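Side-chain contact in general glycosylation pathway protein (Campylobacter jejuni, PDB 3AAG), which transfers a preassembled heptasaccharide from a lipid carrier to acceptor asparagines, and is represented here by its periplasmic C-terminal domain: residues A[31-36]-A[82-87]. Residues are numbered along the deposited sequence; the frame is centred on the assembly and turned at random.
Sequences YVVTWW and LSVEYT
The first torsions of Tyr31 and Val84 bring the phenol ring and the valine methyls together: in Tyr31, CG stands opposite the carbonyl carbon (chi1 -85°), and in Val84, CG1 is trans to the backbone N while CG2 lies beside it. The two side chains run past one another in opposite senses, which puts Val84 CG1 over one face of the ring. It sits 4.0 Å from the centroid of the Tyr31 ring and 21° off its normal, displaced toward the rim on the CG–CD1 side, and this geometry qualifies as a CH-pi contact. The other methyl, Val84 CG2, works nearer the backbone, 3.9 Å from Tyr31 CB. It also meets the next inward-facing residue of the strand, with Val33 CG2 4.1 Å from Val84 CG2, so one valine bridges Tyr31 and Val33.

At the far end of the phenol, Thr87 CG2 approaches Tyr31 OH to 3.9 Å, obliquely to the ring. The threonine hydroxyl is occupied within its own helix: Thr87 OG1 donates to Ser83 O at 3.1 Å, tilted 31° from the carbonyl plane. Ser83 O also accepts the Thr87 amide from the opposite face; the OG1 bond helps hold the rotation in which CG2 faces the tyrosine. Tyr31 OH is hydrogen-bonded to Glu88 OE2, just beyond 82-87.

The contact joins strand 31-33, paired in parallel with strand 138-140, to the end of helix 73-87 in the STT3/PglB core; Ile138 also packs on Val33 and Val84. Two residues after Val33 the chain reaches the WWDYG motif, which helps define the pocket for the sequon's +2 Ser/Thr. Across the segments, burying 196 Å² in total, van der Waals packing and one CH-pi contact hold strand to helix, while the phenol hydroxyl is paired with Glu88.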
loop_
_atom_site.group_PDB
_atom_site.type_symbol
_atom_site.label_atom_id
_atom_site.label_comp_id
_atom_site.label_asym_id
_atom_site.label_seq_id
_atom_site.Cartn_x
_atom_site.Cartn_y
_atom_site.Cartn_z
ATOM N N TYR A 31 2.733 14.395 9.970
ATOM C CA TYR A 31 1.725 13.854 9.073
ATOM C C TYR A 31 1.629 12.348 9.247
ATOM O O TYR A 31 2.619 11.683 9.552
ATOM C CB TYR A 31 2.066 14.172 7.618
ATOM C CG TYR A 31 1.604 15.531 7.159
ATOM C CD1 TYR A 31 2.078 16.685 7.764
ATOM C CD2 TYR A 31 0.705 15.663 6.110
ATOM C CE1 TYR A 31 1.665 17.934 7.342
ATOM C CE2 TYR A 31 0.283 16.908 5.682
ATOM C CZ TYR A 31 0.768 18.039 6.301
ATOM O OH TYR A 31 0.356 19.285 5.884
ATOM N N VAL A 32 0.429 11.817 9.049
ATOM C CA VAL A 32 0.262 10.406 8.770
ATOM C C VAL A 32 -0.151 10.251 7.316
ATOM O O VAL A 32 -1.162 10.806 6.891
ATOM C CB VAL A 32 -0.806 9.776 9.684
ATOM C CG1 VAL A 32 -1.282 8.451 9.115
ATOM C CG2 VAL A 32 -0.257 9.594 11.088
ATOM N N VAL A 33 0.644 9.512 6.552
ATOM C CA VAL A 33 0.287 9.190 5.178
ATOM C C VAL A 33 -0.538 7.912 5.132
ATOM O O VAL A 33 -0.128 6.881 5.662
ATOM C CB VAL A 33 1.534 9.037 4.282
ATOM C CG1 VAL A 33 1.134 8.595 2.884
ATOM C CG2 VAL A 33 2.304 10.343 4.228
ATOM N N THR A 34 -1.705 7.990 4.503
ATOM C CA THR A 34 -2.623 6.860 4.454
ATOM C C THR A 34 -3.805 7.162 3.541
ATOM O O THR A 34 -3.949 8.275 3.046
ATOM C CB THR A 34 -3.146 6.505 5.858
ATOM O OG1 THR A 34 -3.416 5.100 5.927
ATOM C CG2 THR A 34 -4.419 7.285 6.170
ATOM N N TRP A 35 -4.651 6.163 3.322
ATOM C CA TRP A 35 -5.804 6.321 2.447
ATOM C C TRP A 35 -6.870 7.182 3.116
ATOM O O TRP A 35 -6.950 7.235 4.342
ATOM C CB TRP A 35 -6.375 4.953 2.080
ATOM C CG TRP A 35 -7.246 4.983 0.873
ATOM C CD1 TRP A 35 -8.518 4.506 0.768
ATOM C CD2 TRP A 35 -6.915 5.530 -0.407
ATOM N NE1 TRP A 35 -8.998 4.717 -0.501
ATOM C CE2 TRP A 35 -8.033 5.345 -1.242
ATOM C CE3 TRP A 35 -5.780 6.157 -0.928
ATOM C CZ2 TRP A 35 -8.050 5.765 -2.568
ATOM C CZ3 TRP A 35 -5.798 6.573 -2.247
ATOM C CH2 TRP A 35 -6.926 6.375 -3.051
ATOM N N TRP A 36 -7.689 7.856 2.314
ATOM C CA TRP A 36 -8.590 8.882 2.842
ATOM C C TRP A 36 -9.706 8.322 3.720
ATOM O O TRP A 36 -10.245 9.028 4.571
ATOM C CB TRP A 36 -9.174 9.739 1.716
ATOM C CG TRP A 36 -10.180 9.025 0.861
ATOM C CD1 TRP A 36 -9.951 8.424 -0.342
ATOM C CD2 TRP A 36 -11.574 8.847 1.140
ATOM N NE1 TRP A 36 -11.112 7.879 -0.827
ATOM C CE2 TRP A 36 -12.125 8.125 0.062
ATOM C CE3 TRP A 36 -12.409 9.226 2.195
ATOM C CZ2 TRP A 36 -13.473 7.773 0.009
ATOM C CZ3 TRP A 36 -13.749 8.876 2.140
ATOM C CH2 TRP A 36 -14.266 8.157 1.056
ATOM N N LEU A 82 8.299 14.240 -0.034
ATOM C CA LEU A 82 8.012 15.301 -0.991
ATOM C C LEU A 82 6.586 15.821 -0.845
ATOM O O LEU A 82 6.369 17.022 -0.692
ATOM C CB LEU A 82 8.264 14.827 -2.423
ATOM C CG LEU A 82 9.728 14.615 -2.824
ATOM C CD1 LEU A 82 9.862 14.534 -4.338
ATOM C CD2 LEU A 82 10.609 15.723 -2.266
ATOM N N SER A 83 5.616 14.914 -0.890
ATOM C CA SER A 83 4.214 15.310 -0.853
ATOM C C SER A 83 3.876 16.048 0.440
ATOM O O SER A 83 3.169 17.057 0.424
ATOM C CB SER A 83 3.307 14.092 -1.021
ATOM O OG SER A 83 3.432 13.213 0.083
ATOM N N VAL A 84 4.387 15.542 1.558
ATOM C CA VAL A 84 4.173 16.181 2.850
ATOM C C VAL A 84 4.768 17.582 2.874
ATOM O O VAL A 84 4.119 18.535 3.303
ATOM C CB VAL A 84 4.789 15.363 3.992
ATOM C CG1 VAL A 84 4.833 16.188 5.267
ATOM C CG2 VAL A 84 4.007 14.080 4.207
ATOM N N GLU A 85 6.007 17.705 2.409
ATOM C CA GLU A 85 6.721 18.972 2.485
ATOM C C GLU A 85 6.109 20.018 1.559
ATOM O O GLU A 85 6.104 21.210 1.871
ATOM C CB GLU A 85 8.204 18.779 2.168
ATOM C CG GLU A 85 8.972 17.990 3.224
ATOM C CD GLU A 85 8.849 18.585 4.614
ATOM O OE1 GLU A 85 8.255 19.676 4.751
ATOM O OE2 GLU A 85 9.347 17.961 5.575
ATOM N N TYR A 86 5.590 19.566 0.422
ATOM C CA TYR A 86 5.070 20.473 -0.592
ATOM C C TYR A 86 3.620 20.851 -0.330
ATOM O O TYR A 86 3.180 21.939 -0.696
ATOM C CB TYR A 86 5.216 19.869 -1.991
ATOM C CG TYR A 86 6.567 20.120 -2.619
ATOM C CD1 TYR A 86 7.669 19.353 -2.267
ATOM C CD2 TYR A 86 6.742 21.125 -3.557
ATOM C CE1 TYR A 86 8.906 19.578 -2.832
ATOM C CE2 TYR A 86 7.979 21.359 -4.131
ATOM C CZ TYR A 86 9.057 20.581 -3.763
ATOM O OH TYR A 86 10.292 20.805 -4.326
ATOM N N THR A 87 2.876 19.949 0.301
ATOM C CA THR A 87 1.529 20.270 0.754
ATOM C C THR A 87 1.579 21.311 1.867
ATOM O O THR A 87 0.895 22.331 1.808
ATOM C CB THR A 87 0.781 19.021 1.255
ATOM O OG1 THR A 87 0.367 18.229 0.135
ATOM C CG2 THR A 87 -0.443 19.426 2.058
#